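Local structure of exported gluconolactonase (Xanthomonas campestris pv. campestris, 3DR2) at residues W53-T58 with A95-V100; V60-V65 with N89-D94; G33-L38 with W300-P305; D19-T24 with G271-P276. The protein hydrolyses gluconolactone to gluconate in secondary glucose metabolism, as a calcium-binding six-bladed beta-propeller lactonase of the SMP-30 family. All blocks are in the same frame, centred on the assembly; numbering follows the deposited sequence.

Contact 1. Residues W53-T58 with A95-V100; sequences WEAQRT and AQQRLV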
loop_
_atom_site.group_PDB
_atom_site.type_symbol
_atom_site.label_atom_id
_atom_site.label_comp_id
_atom_site.label_asym_id
_atom_site.label_seq_id
_atom_site.Cartn_x
_atom_site.Cartn_y
_atom_site.Cartn_z
ATOM N N TRP A 53 -10.838 2.255 21.295
ATOM C CA TRP A 53 -12.191 2.789 21.187
ATOM C C TRP A 53 -13.092 2.021 22.152
ATOM O O TRP A 53 -13.651 0.983 21.799
ATOM C CB TRP A 53 -12.667 2.604 19.744
ATOM C CG TRP A 53 -13.891 3.367 19.364
ATOM C CD1 TRP A 53 -14.506 4.360 20.075
ATOM C CD2 TRP A 53 -14.623 3.236 18.139
ATOM N NE1 TRP A 53 -15.574 4.856 19.364
ATOM C CE2 TRP A 53 -15.666 4.185 18.172
ATOM C CE3 TRP A 53 -14.496 2.408 17.014
ATOM C CZ2 TRP A 53 -16.580 4.331 17.122
ATOM C CZ3 TRP A 53 -15.405 2.554 15.970
ATOM C CH2 TRP A 53 -16.433 3.509 16.034
ATOM N N GLU A 54 -13.222 2.538 23.370
ATOM C CA GLU A 54 -14.027 1.900 24.410
ATOM C C GLU A 54 -15.462 1.579 23.997
ATOM O O GLU A 54 -15.942 0.460 24.211
ATOM C CB GLU A 54 -14.043 2.778 25.665
ATOM C CG GLU A 54 -14.882 2.223 26.814
ATOM C CD GLU A 54 -14.273 1.002 27.493
ATOM O OE1 GLU A 54 -13.220 0.501 27.052
ATOM O OE2 GLU A 54 -14.863 0.535 28.490
ATOM N N ALA A 55 -16.146 2.553 23.409
ATOM C CA ALA A 55 -17.532 2.364 22.988
ATOM C C ALA A 55 -17.755 1.121 22.120
ATOM O O ALA A 55 -18.832 0.519 22.150
ATOM C CB ALA A 55 -18.017 3.602 22.250
ATOM N N GLN A 56 -16.742 0.730 21.355
ATOM C CA GLN A 56 -16.859 -0.436 20.485
ATOM C C GLN A 56 -15.882 -1.549 20.860
ATOM O O GLN A 56 -15.756 -2.539 20.130
ATOM C CB GLN A 56 -16.618 -0.014 19.028
ATOM C CG GLN A 56 -17.542 1.096 18.534
ATOM C CD GLN A 56 -18.411 0.650 17.375
ATOM O OE1 GLN A 56 -19.201 1.429 16.835
ATOM N NE2 GLN A 56 -18.266 -0.608 16.981
ATOM N N ARG A 57 -15.211 -1.384 21.999
ATOM C CA ARG A 57 -14.209 -2.333 22.484
ATOM C C ARG A 57 -13.371 -2.825 21.321
ATOM O O ARG A 57 -13.155 -4.029 21.135
ATOM C CB ARG A 57 -14.866 -3.507 23.218
ATOM C CG ARG A 57 -15.553 -3.081 24.517
ATOM C CD ARG A 57 -15.679 -4.237 25.508
ATOM N NE ARG A 57 -14.380 -4.671 26.028
ATOM C CZ ARG A 57 -13.684 -4.039 26.968
ATOM N NH1 ARG A 57 -14.153 -2.927 27.521
ATOM N NH2 ARG A 57 -12.507 -4.517 27.354
ATOM N N THR A 58 -12.881 -1.859 20.553
ATOM C CA THR A 58 -12.088 -2.125 19.364
ATOM C C THR A 58 -10.796 -1.311 19.333
ATOM O O THR A 58 -10.785 -0.149 19.732
ATOM C CB THR A 58 -12.903 -1.759 18.103
ATOM O OG1 THR A 58 -14.089 -2.563 18.046
ATOM C CG2 THR A 58 -12.077 -1.964 16.838
ATOM N N ALA A 95 -13.861 12.764 23.672
ATOM C CA ALA A 95 -14.681 12.531 24.851
ATOM C C ALA A 95 -16.040 11.913 24.532
ATOM O O ALA A 95 -16.595 11.178 25.348
ATOM C CB ALA A 95 -14.860 13.832 25.618
ATOM N N GLN A 96 -16.568 12.203 23.345
ATOM C CA GLN A 96 -17.866 11.668 22.938
ATOM C C GLN A 96 -17.745 10.318 22.229
ATOM O O GLN A 96 -18.697 9.854 21.603
ATOM C CB GLN A 96 -18.585 12.656 22.013
ATOM C CG GLN A 96 -19.018 13.972 22.661
ATOM C CD GLN A 96 -17.857 14.902 22.974
ATOM O OE1 GLN A 96 -17.036 15.207 22.107
ATOM N NE2 GLN A 96 -17.794 15.368 24.217
ATOM N N GLN A 97 -16.573 9.697 22.348
ATOM C CA GLN A 97 -16.281 8.407 21.730
ATOM C C GLN A 97 -16.389 8.410 20.208
ATOM O O GLN A 97 -16.788 7.415 19.597
ATOM C CB GLN A 97 -17.158 7.302 22.325
ATOM C CG GLN A 97 -16.733 6.851 23.734
ATOM C CD GLN A 97 -15.336 6.230 23.782
ATOM O OE1 GLN A 97 -14.428 6.755 24.431
ATOM N NE2 GLN A 97 -15.164 5.104 23.103
ATOM N N ARG A 98 -16.036 9.541 19.605
ATOM C CA ARG A 98 -16.027 9.672 18.150
ATOM C C ARG A 98 -14.566 9.558 17.729
ATOM O O ARG A 98 -13.676 10.001 18.451
ATOM C CB ARG A 98 -16.565 11.040 17.715
ATOM C CG ARG A 98 -18.045 11.259 17.955
ATOM C CD ARG A 98 -18.430 12.696 17.623
ATOM N NE ARG A 98 -17.780 13.645 18.527
ATOM C CZ ARG A 98 -18.088 14.935 18.603
ATOM N NH1 ARG A 98 -19.038 15.442 17.828
ATOM N NH2 ARG A 98 -17.455 15.719 19.468
ATOM N N LEU A 99 -14.312 8.954 16.573
ATOM C CA LEU A 99 -12.944 8.818 16.097
ATOM C C LEU A 99 -12.505 10.095 15.397
ATOM O O LEU A 99 -13.254 10.653 14.595
ATOM C CB LEU A 99 -12.824 7.659 15.101
ATOM C CG LEU A 99 -13.217 6.256 15.552
ATOM C CD1 LEU A 99 -12.887 5.269 14.443
ATOM C CD2 LEU A 99 -12.474 5.893 16.833
ATOM N N VAL A 100 -11.301 10.563 15.717
ATOM C CA VAL A 100 -10.736 11.740 15.068
ATOM C C VAL A 100 -9.499 11.227 14.338
ATOM O O VAL A 100 -8.844 10.295 14.810
ATOM C CB VAL A 100 -10.367 12.845 16.081
ATOM C CG1 VAL A 100 -11.649 13.457 16.656
ATOM C CG2 VAL A 100 -9.513 12.276 17.200
#

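Contact 2. Residues V60-V65 with N89-D94; sequences VWSDLV and NGNAVD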
loop_
_atom_site.group_PDB
_atom_site.type_symbol
_atom_site.label_atom_id
_atom_site.label_comp_id
_atom_site.label_asym_id
_atom_site.label_seq_id
_atom_site.Cartn_x
_atom_site.Cartn_y
_atom_site.Cartn_z
ATOM N N VAL A 60 -8.512 0.593 17.115
ATOM C CA VAL A 60 -8.532 1.227 15.801
ATOM C C VAL A 60 -7.119 1.630 15.377
ATOM O O VAL A 60 -6.383 2.201 16.169
ATOM C CB VAL A 60 -9.388 2.513 15.850
ATOM C CG1 VAL A 60 -9.363 3.204 14.499
ATOM C CG2 VAL A 60 -10.816 2.182 16.275
ATOM N N TRP A 61 -6.723 1.331 14.146
ATOM C CA TRP A 61 -5.402 1.754 13.697
ATOM C C TRP A 61 -5.411 1.895 12.183
ATOM O O TRP A 61 -6.330 1.419 11.521
ATOM C CB TRP A 61 -4.315 0.790 14.199
ATOM C CG TRP A 61 -3.986 -0.383 13.342
ATOM C CD1 TRP A 61 -2.903 -0.515 12.531
ATOM C CD2 TRP A 61 -4.701 -1.624 13.265
ATOM N NE1 TRP A 61 -2.886 -1.764 11.956
ATOM C CE2 TRP A 61 -3.981 -2.466 12.390
ATOM C CE3 TRP A 61 -5.876 -2.109 13.855
ATOM C CZ2 TRP A 61 -4.398 -3.767 12.085
ATOM C CZ3 TRP A 61 -6.291 -3.402 13.551
ATOM C CH2 TRP A 61 -5.551 -4.216 12.673
ATOM N N SER A 62 -4.410 2.578 11.637
ATOM C CA SER A 62 -4.362 2.809 10.200
ATOM C C SER A 62 -3.357 1.990 9.424
ATOM O O SER A 62 -2.295 1.659 9.928
ATOM C CB SER A 62 -4.012 4.274 9.906
ATOM O OG SER A 62 -4.921 5.165 10.505
ATOM N N ASP A 63 -3.712 1.657 8.189
ATOM C CA ASP A 63 -2.751 1.030 7.297
ATOM C C ASP A 63 -2.566 2.232 6.373
ATOM O O ASP A 63 -3.318 2.412 5.421
ATOM C CB ASP A 63 -3.325 -0.138 6.505
ATOM C CG ASP A 63 -2.303 -0.721 5.535
ATOM O OD1 ASP A 63 -2.577 -1.761 4.905
ATOM O OD2 ASP A 63 -1.208 -0.126 5.403
ATOM N N LEU A 64 -1.587 3.073 6.692
ATOM C CA LEU A 64 -1.327 4.301 5.938
ATOM C C LEU A 64 -1.186 4.095 4.442
ATOM O O LEU A 64 -1.868 4.737 3.647
ATOM C CB LEU A 64 -0.058 4.965 6.473
ATOM C CG LEU A 64 0.093 6.493 6.486
ATOM C CD1 LEU A 64 1.576 6.810 6.485
ATOM C CD2 LEU A 64 -0.587 7.154 5.305
ATOM N N VAL A 65 -0.290 3.198 4.058
ATOM C CA VAL A 65 -0.039 2.932 2.654
ATOM C C VAL A 65 -1.178 2.184 1.963
ATOM O O VAL A 65 -1.420 2.377 0.769
ATOM C CB VAL A 65 1.296 2.174 2.511
ATOM C CG1 VAL A 65 1.529 1.753 1.074
ATOM C CG2 VAL A 65 2.431 3.078 2.983
ATOM N N ASN A 89 -3.417 8.667 8.935
ATOM C CA ASN A 89 -2.282 8.250 9.754
ATOM C C ASN A 89 -2.728 8.106 11.209
ATOM O O ASN A 89 -3.310 7.093 11.582
ATOM C CB ASN A 89 -1.151 9.288 9.624
ATOM C CG ASN A 89 0.172 8.802 10.207
ATOM O OD1 ASN A 89 1.239 9.352 9.902
ATOM N ND2 ASN A 89 0.111 7.779 11.048
ATOM N N GLY A 90 -2.484 9.124 12.027
ATOM C CA GLY A 90 -2.886 9.034 13.417
ATOM C C GLY A 90 -4.391 8.955 13.647
ATOM O O GLY A 90 -5.176 9.497 12.868
ATOM N N ASN A 91 -4.783 8.249 14.709
ATOM C CA ASN A 91 -6.187 8.124 15.115
ATOM C C ASN A 91 -6.228 8.394 16.616
ATOM O O ASN A 91 -5.242 8.167 17.327
ATOM C CB ASN A 91 -6.742 6.711 14.900
ATOM C CG ASN A 91 -6.778 6.307 13.450
ATOM O OD1 ASN A 91 -7.581 6.811 12.664
ATOM N ND2 ASN A 91 -5.902 5.382 13.083
ATOM N N ALA A 92 -7.377 8.867 17.084
ATOM C CA ALA A 92 -7.598 9.143 18.497
ATOM C C ALA A 92 -9.102 9.093 18.721
ATOM O O ALA A 92 -9.874 9.050 17.763
ATOM C CB ALA A 92 -7.052 10.514 18.869
ATOM N N VAL A 93 -9.513 9.090 19.985
ATOM C CA VAL A 93 -10.929 9.035 20.327
ATOM C C VAL A 93 -11.260 10.207 21.235
ATOM O O VAL A 93 -10.605 10.400 22.254
ATOM C CB VAL A 93 -11.264 7.723 21.059
ATOM C CG1 VAL A 93 -12.768 7.641 21.322
ATOM C CG2 VAL A 93 -10.797 6.541 20.231
ATOM N N ASP A 94 -12.268 10.993 20.871
ATOM C CA ASP A 94 -12.617 12.140 21.690
ATOM C C ASP A 94 -13.504 11.768 22.871
ATOM O O ASP A 94 -13.835 10.600 23.070
ATOM C CB ASP A 94 -13.247 13.249 20.830
ATOM C CG ASP A 94 -14.632 12.903 20.308
ATOM O OD1 ASP A 94 -15.091 13.617 19.388
ATOM O OD2 ASP A 94 -15.263 11.948 20.811
#

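Contact 3. Residues G33-L38 with W300-P305; sequences GDARLL and WMLPLP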
loop_
_atom_site.group_PDB
_atom_site.type_symbol
_atom_site.label_atom_id
_atom_site.label_comp_id
_atom_site.label_asym_id
_atom_site.label_seq_id
_atom_site.Cartn_x
_atom_site.Cartn_y
_atom_site.Cartn_z
ATOM N N GLY A 33 5.618 -8.861 34.190
ATOM C CA GLY A 33 5.559 -10.263 34.562
ATOM C C GLY A 33 6.164 -11.082 33.434
ATOM O O GLY A 33 7.173 -10.683 32.854
ATOM N N ASP A 34 5.547 -12.213 33.104
ATOM C CA ASP A 34 6.047 -13.072 32.033
ATOM C C ASP A 34 5.330 -12.841 30.698
ATOM O O ASP A 34 5.288 -13.727 29.843
ATOM C CB ASP A 34 5.909 -14.544 32.437
ATOM C CG ASP A 34 6.864 -14.937 33.553
ATOM O OD1 ASP A 34 6.855 -14.277 34.614
ATOM O OD2 ASP A 34 7.625 -15.912 33.370
ATOM N N ALA A 35 4.781 -11.645 30.519
ATOM C CA ALA A 35 4.066 -11.313 29.291
ATOM C C ALA A 35 4.947 -11.464 28.057
ATOM O O ALA A 35 6.105 -11.050 28.055
ATOM C CB ALA A 35 3.530 -9.884 29.372
ATOM N N ARG A 36 4.384 -12.065 27.011
ATOM C CA ARG A 36 5.084 -12.264 25.747
ATOM C C ARG A 36 4.264 -11.587 24.650
ATOM O O ARG A 36 3.037 -11.586 24.702
ATOM C CB ARG A 36 5.238 -13.758 25.451
ATOM C CG ARG A 36 6.240 -14.468 26.354
ATOM C CD ARG A 36 7.667 -14.023 26.054
ATOM N NE ARG A 36 8.650 -14.657 26.934
ATOM C CZ ARG A 36 8.805 -14.363 28.223
ATOM N NH1 ARG A 36 8.043 -13.440 28.800
ATOM N NH2 ARG A 36 9.729 -14.992 28.938
ATOM N N LEU A 37 4.942 -11.008 23.665
ATOM C CA LEU A 37 4.265 -10.299 22.579
ATOM C C LEU A 37 3.490 -11.216 21.638
ATOM O O LEU A 37 3.953 -12.301 21.299
ATOM C CB LEU A 37 5.283 -9.495 21.763
ATOM C CG LEU A 37 4.706 -8.511 20.739
ATOM C CD1 LEU A 37 4.058 -7.342 21.461
ATOM C CD2 LEU A 37 5.819 -8.010 19.828
ATOM N N LEU A 38 2.314 -10.755 21.218
ATOM C CA LEU A 38 1.456 -11.501 20.301
ATOM C C LEU A 38 1.242 -10.722 19.011
ATOM O O LEU A 38 1.371 -9.493 18.983
ATOM C CB LEU A 38 0.079 -11.754 20.921
ATOM C CG LEU A 38 -0.060 -12.623 22.172
ATOM C CD1 LEU A 38 0.502 -14.002 21.899
ATOM C CD2 LEU A 38 0.654 -11.980 23.325
ATOM N N TRP A 300 0.721 -5.629 16.924
ATOM C CA TRP A 300 1.118 -6.573 17.967
ATOM C C TRP A 300 0.444 -6.185 19.276
ATOM O O TRP A 300 -0.060 -5.072 19.421
ATOM C CB TRP A 300 2.632 -6.547 18.165
ATOM C CG TRP A 300 3.438 -6.875 16.940
ATOM C CD1 TRP A 300 3.507 -8.078 16.291
ATOM C CD2 TRP A 300 4.334 -5.995 16.248
ATOM N NE1 TRP A 300 4.396 -8.002 15.243
ATOM C CE2 TRP A 300 4.916 -6.735 15.193
ATOM C CE3 TRP A 300 4.704 -4.653 16.420
ATOM C CZ2 TRP A 300 5.851 -6.177 14.313
ATOM C CZ3 TRP A 300 5.634 -4.098 15.544
ATOM C CH2 TRP A 300 6.196 -4.864 14.504
ATOM N N MET A 301 0.437 -7.100 20.240
ATOM C CA MET A 301 -0.165 -6.796 21.531
ATOM C C MET A 301 0.556 -7.516 22.660
ATOM O O MET A 301 0.958 -8.668 22.517
ATOM C CB MET A 301 -1.653 -7.173 21.547
ATOM C CG MET A 301 -2.394 -6.742 22.821
ATOM S SD MET A 301 -2.485 -8.024 24.135
ATOM C CE MET A 301 -3.744 -9.080 23.422
ATOM N N LEU A 302 0.725 -6.814 23.776
ATOM C CA LEU A 302 1.388 -7.366 24.951
ATOM C C LEU A 302 0.388 -7.348 26.104
ATOM O O LEU A 302 0.072 -6.290 26.653
ATOM C CB LEU A 302 2.614 -6.524 25.318
ATOM C CG LEU A 302 3.531 -7.119 26.391
ATOM C CD1 LEU A 302 4.155 -8.398 25.865
ATOM C CD2 LEU A 302 4.618 -6.118 26.766
ATOM N N PRO A 303 -0.117 -8.527 26.492
ATOM C CA PRO A 303 -1.087 -8.625 27.584
ATOM C C PRO A 303 -0.408 -8.665 28.948
ATOM O O PRO A 303 0.336 -9.591 29.256
ATOM C CB PRO A 303 -1.821 -9.915 27.255
ATOM C CG PRO A 303 -0.708 -10.781 26.754
ATOM C CD PRO A 303 0.119 -9.848 25.876
ATOM N N LEU A 304 -0.675 -7.652 29.761
ATOM C CA LEU A 304 -0.073 -7.567 31.081
ATOM C C LEU A 304 -0.862 -8.355 32.108
ATOM O O LEU A 304 -2.065 -8.558 31.962
ATOM C CB LEU A 304 0.010 -6.107 31.532
ATOM C CG LEU A 304 0.751 -5.149 30.601
ATOM C CD1 LEU A 304 0.752 -3.749 31.197
ATOM C CD2 LEU A 304 2.165 -5.645 30.391
ATOM N N PRO A 305 -0.185 -8.824 33.162
ATOM C CA PRO A 305 -0.882 -9.584 34.199
ATOM C C PRO A 305 -1.674 -8.639 35.104
ATOM O O PRO A 305 -1.395 -7.418 35.073
ATOM C CB PRO A 305 0.258 -10.291 34.927
ATOM C CG PRO A 305 1.393 -9.319 34.791
ATOM C CD PRO A 305 1.276 -8.888 33.347
ATOM O OXT PRO A 305 -2.564 -9.122 35.835
#

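Contact 4. Residues D19-T24 with G271-P276; sequences DPPRIT and GHIPTP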
loop_
_atom_site.group_PDB
_atom_site.type_symbol
_atom_site.label_atom_id
_atom_site.label_comp_id
_atom_site.label_asym_id
_atom_site.label_seq_id
_atom_site.Cartn_x
_atom_site.Cartn_y
_atom_site.Cartn_z
ATOM N N ASP A 19 12.555 -11.617 20.580
ATOM C CA ASP A 19 13.077 -11.863 21.915
ATOM C C ASP A 19 12.146 -11.293 22.974
ATOM O O ASP A 19 11.427 -10.316 22.728
ATOM C CB ASP A 19 14.470 -11.240 22.069
ATOM C CG ASP A 19 15.502 -11.877 21.156
ATOM O OD1 ASP A 19 15.573 -13.125 21.122
ATOM O OD2 ASP A 19 16.248 -11.137 20.481
ATOM N N PRO A 20 12.128 -11.909 24.167
ATOM C CA PRO A 20 11.268 -11.426 25.251
ATOM C C PRO A 20 11.811 -10.099 25.780
ATOM O O PRO A 20 12.948 -9.725 25.483
ATOM C CB PRO A 20 11.351 -12.551 26.281
ATOM C CG PRO A 20 12.750 -13.069 26.085
ATOM C CD PRO A 20 12.864 -13.119 24.576
ATOM N N PRO A 21 11.005 -9.370 26.562
ATOM C CA PRO A 21 11.418 -8.079 27.123
ATOM C C PRO A 21 12.717 -8.089 27.928
ATOM O O PRO A 21 13.000 -9.030 28.674
ATOM C CB PRO A 21 10.217 -7.680 27.974
ATOM C CG PRO A 21 9.078 -8.256 27.210
ATOM C CD PRO A 21 9.586 -9.632 26.860
ATOM N N ARG A 22 13.498 -7.025 27.754
ATOM C CA ARG A 22 14.772 -6.828 28.447
ATOM C C ARG A 22 14.470 -5.781 29.517
ATOM O O ARG A 22 14.443 -4.579 29.229
ATOM C CB ARG A 22 15.817 -6.292 27.466
ATOM C CG ARG A 22 17.174 -5.964 28.068
ATOM C CD ARG A 22 17.914 -4.984 27.164
ATOM N NE ARG A 22 19.282 -4.715 27.602
ATOM C CZ ARG A 22 20.259 -5.620 27.615
ATOM N NH1 ARG A 22 20.022 -6.863 27.218
ATOM N NH2 ARG A 22 21.476 -5.277 28.020
ATOM N N ILE A 23 14.246 -6.237 30.745
ATOM C CA ILE A 23 13.889 -5.332 31.837
ATOM C C ILE A 23 14.917 -5.220 32.952
ATOM O O ILE A 23 15.217 -6.197 33.636
ATOM C CB ILE A 23 12.567 -5.767 32.481
ATOM C CG1 ILE A 23 11.516 -6.013 31.394
ATOM C CG2 ILE A 23 12.084 -4.703 33.446
ATOM C CD1 ILE A 23 10.271 -6.697 31.914
ATOM N N THR A 24 15.438 -4.017 33.150
ATOM C CA THR A 24 16.413 -3.787 34.203
ATOM C C THR A 24 15.698 -3.274 35.454
ATOM O O THR A 24 16.038 -3.660 36.576
ATOM C CB THR A 24 17.477 -2.768 33.757
ATOM O OG1 THR A 24 16.837 -1.582 33.268
ATOM C CG2 THR A 24 18.352 -3.368 32.657
ATOM N N GLY A 271 13.346 -0.137 30.536
ATOM C CA GLY A 271 13.445 -1.427 29.882
ATOM C C GLY A 271 13.054 -1.343 28.423
ATOM O O GLY A 271 12.636 -0.291 27.944
ATOM N N HIS A 272 13.165 -2.466 27.725
ATOM C CA HIS A 272 12.854 -2.522 26.304
ATOM C C HIS A 272 12.008 -3.748 25.963
ATOM O O HIS A 272 12.238 -4.845 26.486
ATOM C CB HIS A 272 14.174 -2.532 25.525
ATOM C CG HIS A 272 14.017 -2.597 24.039
ATOM N ND1 HIS A 272 14.101 -3.776 23.334
ATOM C CD2 HIS A 272 13.815 -1.621 23.120
ATOM C CE1 HIS A 272 13.960 -3.527 22.043
ATOM N NE2 HIS A 272 13.786 -2.227 21.887
ATOM N N ILE A 273 11.018 -3.549 25.096
ATOM C CA ILE A 273 10.137 -4.627 24.656
ATOM C C ILE A 273 10.410 -4.874 23.175
ATOM O O ILE A 273 9.911 -4.150 22.309
ATOM C CB ILE A 273 8.647 -4.251 24.849
ATOM C CG1 ILE A 273 8.350 -4.073 26.340
ATOM C CG2 ILE A 273 7.748 -5.334 24.245
ATOM C CD1 ILE A 273 6.992 -3.474 26.647
ATOM N N PRO A 274 11.222 -5.895 22.861
ATOM C CA PRO A 274 11.531 -6.188 21.461
ATOM C C PRO A 274 10.301 -6.501 20.625
ATOM O O PRO A 274 9.332 -7.081 21.116
ATOM C CB PRO A 274 12.465 -7.394 21.559
ATOM C CG PRO A 274 13.137 -7.196 22.877
ATOM C CD PRO A 274 11.990 -6.775 23.759
ATOM N N THR A 275 10.350 -6.100 19.359
ATOM C CA THR A 275 9.276 -6.368 18.414
ATOM C C THR A 275 9.964 -6.902 17.157
ATOM O O THR A 275 11.073 -6.482 16.829
ATOM C CB THR A 275 8.482 -5.098 18.082
ATOM O OG1 THR A 275 7.452 -5.421 17.146
ATOM C CG2 THR A 275 9.380 -4.049 17.485
ATOM N N PRO A 276 9.318 -7.835 16.438
ATOM C CA PRO A 276 9.900 -8.421 15.222
ATOM C C PRO A 276 10.333 -7.491 14.088
ATOM O O PRO A 276 11.166 -7.866 13.266
ATOM C CB PRO A 276 8.850 -9.455 14.787
ATOM C CG PRO A 276 7.586 -9.009 15.448
ATOM C CD PRO A 276 8.029 -8.461 16.771
HETATM O O HOH W 1 9.404 -8.752 23.142
#

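Contact 1. Residues W53-T58 with A95-V100
The indole of Trp53 lies between two aliphatic groups, Leu99 on one face and Gln56 of its own turn on the other. Leu99 CD2 sits over the five-membered ring, 3.8 Å from the ring centroid of Trp53 and 13° off the normal, in a CH-pi contact. On the opposite face, Gln56 CG is offset toward the rim. The edge carries a hydrogen bond: Trp53 NE1 donates to Gln97 O at 2.8 Å, with an N-H...O angle of 151°. The acceptor is tilted a little from the ring plane, and the donor stands above the carbonyl plane of Gln97. Beside this bond, Gln97 CB packs on Ala55 CB at 3.8 Å. Residues 53-58 form a tight turn with a G1 beta bulge, in which Arg57 and Thr58 both face Trp53. Trp53 O accepts from Gln56 N and Thr58 N, which reach it from opposite faces of its plane. The turn joins strands 47-53 and 58-63 of one propeller blade. Residues 95-100 run into strand 99-103 of the next. Trp53 and Leu99 also pack on Val60 and Val93, one from each blade, so the contact covers the seam between the two sheets near the surface.

Contact 2. Residues V60-V65 with N89-D94
Ser62 OG is the polar centre of this contact, since it both gives and accepts a hydrogen bond across it. It donates to Asn89 O at 2.7 Å. It accepts from Asn91 ND2 at 2.8 Å, with an N-H...O angle of 144°, and lies somewhat out of the Asn91 amide plane. One hydroxyl thus ties a backbone carbonyl and a side-chain amide of the facing strand. Ser62 OG sits beside its own backbone N (chi1 -57°), which leaves it pointing across the gap. Val60 CG1 flanks the amide, 4.2 Å from Asn91 CG. Farther along the chain, Leu64 CD1 approaches Asn89 OD1 at 4.3 Å. A second shell fixes the Asn91 amide. Its OD1 is bonded to His101 ND1, and its ND2 also donates to Gly49 O. The backbone of Ser62 is bonded to that of Glu48, a calcium ligand, and the side chain of Asn89 touches Glu48. This places the contact next to the calcium site. Strands 60-63 and 89-93 run nearly antiparallel, with axes 6.5 Å apart, but belong to different blades. Strand 58-63 is flanked in its own sheet by strands 47-53 and 68-73, and strand 88-93 pairs with strand 99-103.

Contact 3. Residues G33-L38 with W300-P305
Leu38, Leu37 and Ala35 each bury more surface than any other residue of the contact, where the start of the chain meets its end. The contact closes the propeller ring in the Velcro manner: strand 38-41, from the N-terminal part, is added to strand 298-303, the last of the chain, within one blade. Leu38 makes the strand pairing. It forms an antiparallel hydrogen-bonded pair with Met301, with Leu38 N to Met301 O at 2.8 Å and Met301 N to Leu38 O at 2.9 Å. Its side chain lies on the same face of the sheet as that of Met301 and crosses Pro303 at about a right angle. Leu37 packs on Trp300. Its CG is anti to the backbone N (chi1 -170°), and this carries both methyls to the tryptophan. Leu37 CD1 is 3.7 Å from Trp300 CB. Leu37 CD2 lies over the indole, 4.3 Å from the centroid of the five-membered ring of Trp300 and 26° off its normal. Leu38 O meets the same indole at its edge, in plane. Ala35, two residues before Leu37, packs on Leu302. Its CB is 3.9 Å from Leu302 CD1, and that methyl also presses on the peptide between Arg36 and Leu37. Beyond the blade, Leu302 and Leu304 pack on Leu32 of helix 26-32, and Leu37 and Trp300 touch Pro276. Gly33, with positive phi just after that helix, brings its CA to 4.3 Å from Pro305 CG. Ala35 CB rests 3.2 Å from Pro303 O.

Contact 4. Residues D19-T24 with G271-P276
Arg22 and His272 form an antiparallel hydrogen-bonded pair, by which a short, weakly bonded N-terminal strand is added to the outer edge of a propeller blade, beside strand 269-274. This is the tight part. Arg22 N donates to His272 O at 2.8 Å, with an N-H...O angle of 158°. His272 N returns a bond to Arg22 O at 2.9 Å. Pro21 packs in beside them: its CA is 3.4 Å from His272 O, and its CG meets Ile273 CG1 at 4.3 Å. The Pro274 ring lies against two backbone carbonyls, with Pro274 CB 3.3 Å from Asp19 O and Pro274 CD 3.5 Å from Pro20 O. Behind this part, Pro21 and Ile23 rest on helix 26-32, and Ile273 packs on Leu302. The solvent side is looser. Arg22 and His272 share one face of the sheet, but both side chains run outward, the imidazole and the guanidinium leaving the facing strand. Toward the exposed Asp19 the ladder stops: neither Pro20 nor Pro274 has an N-H, so the pairing cannot continue there. A water takes over where direct bonding ends, donating to both Asp19 O and Pro274 O at 2.6 Å each.

How the contacts relate
The contacts fall into two pairs. Contacts 1 and 2 have centres 12 Å apart and lie along the seam between the same two blades, one near the surface and one deep inside; Val100 N and Ala92 O probably bond between them. Contacts 3 and 4 have centres 11 Å apart and bind the N-terminal part of the chain to two other blades. They touch where Arg36 packs on Pro20. Contacts 1 and 4 are farthest apart, about 30 Å between centres. Contact 2 is nearest the metal: the Asn89 side chain is about 4 Å from a calcium ion, against about 12 Å for Leu99 of contact 1 and about 13 Å for Trp300 of contact 3.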